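Local coordinates for smoothened (Xenopus laevis, PDB 5KZY), which probably acts as a G protein-coupled receptor of the Hedgehog pathway, its extracellular cysteine-rich domain binding sterol-like molecules such as cyclopamine, at residues A[60-65]-A[92-97]. Numbering follows the deposited sequence.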
ATOM      1  N   ASP A  60       9.937  -1.062  -9.266  1.00 39.99           N
ATOM      2  CA  ASP A  60      10.332   0.286  -8.871  1.00 42.06           C
ATOM      3  C   ASP A  60       9.129   1.217  -8.787  1.00 39.69           C
ATOM      4  O   ASP A  60       9.185   2.265  -8.141  1.00 43.07           O
ATOM      5  CB  ASP A  60      11.368   0.847  -9.845  1.00 50.10           C
ATOM      6  CG  ASP A  60      12.718   0.173  -9.708  1.00 59.08           C
ATOM      7  OD1 ASP A  60      13.037  -0.290  -8.593  1.00 57.99           O
ATOM      8  OD2 ASP A  60      13.461   0.105 -10.711  1.00 66.72           O
ATOM      9  N   ALA A  61       8.038   0.828  -9.435  1.00 33.70           N
ATOM     10  CA  ALA A  61       6.830   1.642  -9.446  1.00 30.75           C
ATOM     11  C   ALA A  61       5.864   1.246  -8.335  1.00 30.56           C
ATOM     12  O   ALA A  61       5.284   2.102  -7.671  1.00 33.61           O
ATOM     13  CB  ALA A  61       6.142   1.541 -10.796  1.00 31.03           C
ATOM     14  N   ILE A  62       5.701  -0.057  -8.130  1.00 23.81           N
ATOM     15  CA  ILE A  62       4.645  -0.561  -7.260  1.00 24.09           C
ATOM     16  C   ILE A  62       4.990  -0.461  -5.773  1.00 22.57           C
ATOM     17  O   ILE A  62       4.099  -0.473  -4.925  1.00 23.38           O
ATOM     18  CB  ILE A  62       4.304  -2.029  -7.610  1.00 28.60           C
ATOM     19  CG1 ILE A  62       2.914  -2.396  -7.085  1.00 29.98           C
ATOM     20  CG2 ILE A  62       5.378  -2.983  -7.093  1.00 22.09           C
ATOM     21  CD1 ILE A  62       2.395  -3.708  -7.610  1.00 34.02           C
ATOM     22  N   ARG A  63       6.275  -0.343  -5.458  1.00 23.72           N
ATOM     23  CA  ARG A  63       6.720  -0.354  -4.065  1.00 24.55           C
ATOM     24  C   ARG A  63       6.237   0.830  -3.215  1.00 31.50           C
ATOM     25  O   ARG A  63       5.866   0.632  -2.057  1.00 34.49           O
ATOM     26  CB  ARG A  63       8.243  -0.438  -4.008  1.00 24.58           C
ATOM     27  CG  ARG A  63       8.782  -1.846  -4.158  1.00 26.37           C
ATOM     28  CD  ARG A  63      10.291  -1.828  -4.144  1.00 28.18           C
ATOM     29  NE  ARG A  63      10.785  -0.696  -3.368  1.00 33.58           N
ATOM     30  CZ  ARG A  63      12.043  -0.561  -2.969  1.00 41.80           C
ATOM     31  NH1 ARG A  63      12.929  -1.497  -3.265  1.00 42.57           N
ATOM     32  NH2 ARG A  63      12.410   0.502  -2.268  1.00 49.64           N
ATOM     33  N   PRO A  64       6.255   2.063  -3.760  1.00 33.69           N
ATOM     34  CA  PRO A  64       5.648   3.124  -2.948  1.00 29.48           C
ATOM     35  C   PRO A  64       4.150   2.903  -2.741  1.00 30.09           C
ATOM     36  O   PRO A  64       3.618   3.251  -1.687  1.00 28.85           O
ATOM     37  CB  PRO A  64       5.909   4.396  -3.769  1.00 26.24           C
ATOM     38  CG  PRO A  64       6.223   3.915  -5.148  1.00 23.91           C
ATOM     39  CD  PRO A  64       6.917   2.609  -4.956  1.00 23.43           C
ATOM     40  N   LEU A  65       3.488   2.318  -3.734  1.00 31.42           N
ATOM     41  CA  LEU A  65       2.064   2.023  -3.633  1.00 18.41           C
ATOM     42  C   LEU A  65       1.797   0.966  -2.566  1.00 21.04           C
ATOM     43  O   LEU A  65       0.904   1.128  -1.735  1.00 23.97           O
ATOM     44  CB  LEU A  65       1.515   1.557  -4.982  1.00 20.93           C
ATOM     45  CG  LEU A  65       0.006   1.310  -5.040  1.00 23.44           C
ATOM     46  CD1 LEU A  65      -0.753   2.607  -4.829  1.00 24.36           C
ATOM     47  CD2 LEU A  65      -0.388   0.659  -6.359  1.00 21.59           C
ATOM     48  N   VAL A  92       0.664   1.484 -15.921  1.00 38.61           N
ATOM     49  CA  VAL A  92       1.379   1.072 -17.126  1.00 42.97           C
ATOM     50  C   VAL A  92       2.588   0.158 -16.848  1.00 42.36           C
ATOM     51  O   VAL A  92       2.702  -0.905 -17.463  1.00 41.06           O
ATOM     52  CB  VAL A  92       1.850   2.299 -17.946  1.00 45.87           C
ATOM     53  CG1 VAL A  92       2.685   1.857 -19.136  1.00 44.30           C
ATOM     54  CG2 VAL A  92       0.656   3.120 -18.404  1.00 51.05           C
ATOM     55  N   PRO A  93       3.492   0.549 -15.926  1.00 42.05           N
ATOM     56  CA  PRO A  93       4.656  -0.335 -15.772  1.00 40.24           C
ATOM     57  C   PRO A  93       4.359  -1.645 -15.038  1.00 40.53           C
ATOM     58  O   PRO A  93       5.198  -2.544 -15.064  1.00 47.66           O
ATOM     59  CB  PRO A  93       5.634   0.521 -14.965  1.00 42.57           C
ATOM     60  CG  PRO A  93       4.769   1.426 -14.178  1.00 42.40           C
ATOM     61  CD  PRO A  93       3.595   1.739 -15.059  1.00 43.18           C
ATOM     62  N   CYS A  94       3.196  -1.755 -14.401  1.00 34.75           N
ATOM     63  CA  CYS A  94       2.834  -2.980 -13.691  1.00 33.30           C
ATOM     64  C   CYS A  94       1.636  -3.676 -14.328  1.00 32.46           C
ATOM     65  O   CYS A  94       0.862  -4.343 -13.642  1.00 30.36           O
ATOM     66  CB  CYS A  94       2.535  -2.686 -12.219  1.00 34.71           C
ATOM     67  SG  CYS A  94       3.925  -2.027 -11.278  1.00 53.80           S
ATOM     68  N   ALA A  95       1.492  -3.525 -15.640  1.00 38.33           N
ATOM     69  CA  ALA A  95       0.390  -4.147 -16.368  1.00 39.17           C
ATOM     70  C   ALA A  95       0.451  -5.672 -16.284  1.00 36.19           C
ATOM     71  O   ALA A  95      -0.551  -6.353 -16.505  1.00 34.34           O
ATOM     72  CB  ALA A  95       0.395  -3.697 -17.819  1.00 40.67           C
ATOM     73  N   ILE A  96       1.629  -6.198 -15.962  1.00 36.04           N
ATOM     74  CA  ILE A  96       1.818  -7.636 -15.808  1.00 39.76           C
ATOM     75  C   ILE A  96       0.964  -8.175 -14.654  1.00 46.31           C
ATOM     76  O   ILE A  96       0.525  -9.327 -14.673  1.00 54.85           O
ATOM     77  CB  ILE A  96       3.310  -7.982 -15.580  1.00 37.92           C
ATOM     78  CG1 ILE A  96       3.512  -9.493 -15.456  1.00 40.50           C
ATOM     79  CG2 ILE A  96       3.857  -7.255 -14.359  1.00 35.86           C
ATOM     80  CD1 ILE A  96       3.014 -10.278 -16.647  1.00 42.44           C
ATOM     81  N   VAL A  97       0.715  -7.327 -13.663  1.00 40.32           N
ATOM     82  CA  VAL A  97      -0.141  -7.686 -12.540  1.00 38.64           C
ATOM     83  C   VAL A  97      -1.592  -7.814 -12.994  1.00 42.98           C
ATOM     84  O   VAL A  97      -2.321  -8.701 -12.549  1.00 45.79           O
ATOM     85  CB  VAL A  97      -0.039  -6.644 -11.408  1.00 36.00           C
ATOM     86  CG1 VAL A  97      -0.976  -6.996 -10.263  1.00 35.46           C
ATOM     87  CG2 VAL A  97       1.395  -6.539 -10.917  1.00 33.34           C
TER
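The sulfur of Cys94 reaches across to helix 56-70 and lies against the root of Ile62, with SG 3.7 Å from Ile62 CB and 4.2 Å from Ala61 CB. Its torsion explains the reach: CB already faces the helix, and with SG anti to the carbonyl carbon (chi1 -62°) the sulfur is swung onto Ile62 CB. There it joins Cys58, one turn earlier on the same helix, in a disulfide, so the packing is backed by a covalent link. A short methyl suits Ala61, because CG, a corner of the Pro93 ring, rests on it, 3.7 Å from Ala61 CB. Disulfides that tie helices and loops together are the signature of the Frizzled-type cysteine-rich domain, and this one fastens the turn leading into helix 95-100 to helix 56-70. Pro93 fits that lead-in: it is the second residue of the type I turn Val92 to Ala95, where the fixed phi of a proline is readily accommodated. Isoleucine suits position 62 because its branched, apolar side chain offers CB to the sulfur and its longer arm to Val97: CG1 is anti to the backbone N (chi1 -160°), bringing CD1 within a loose 4.5 Å of Val97 CG2. Trp103 also packs on Ile62. Beta-branched and compact, Val97 turns one methyl to Ile62 while its side chain also meets Leu52 and the bound cyclopamine, which touches neighbouring Ile96 as well.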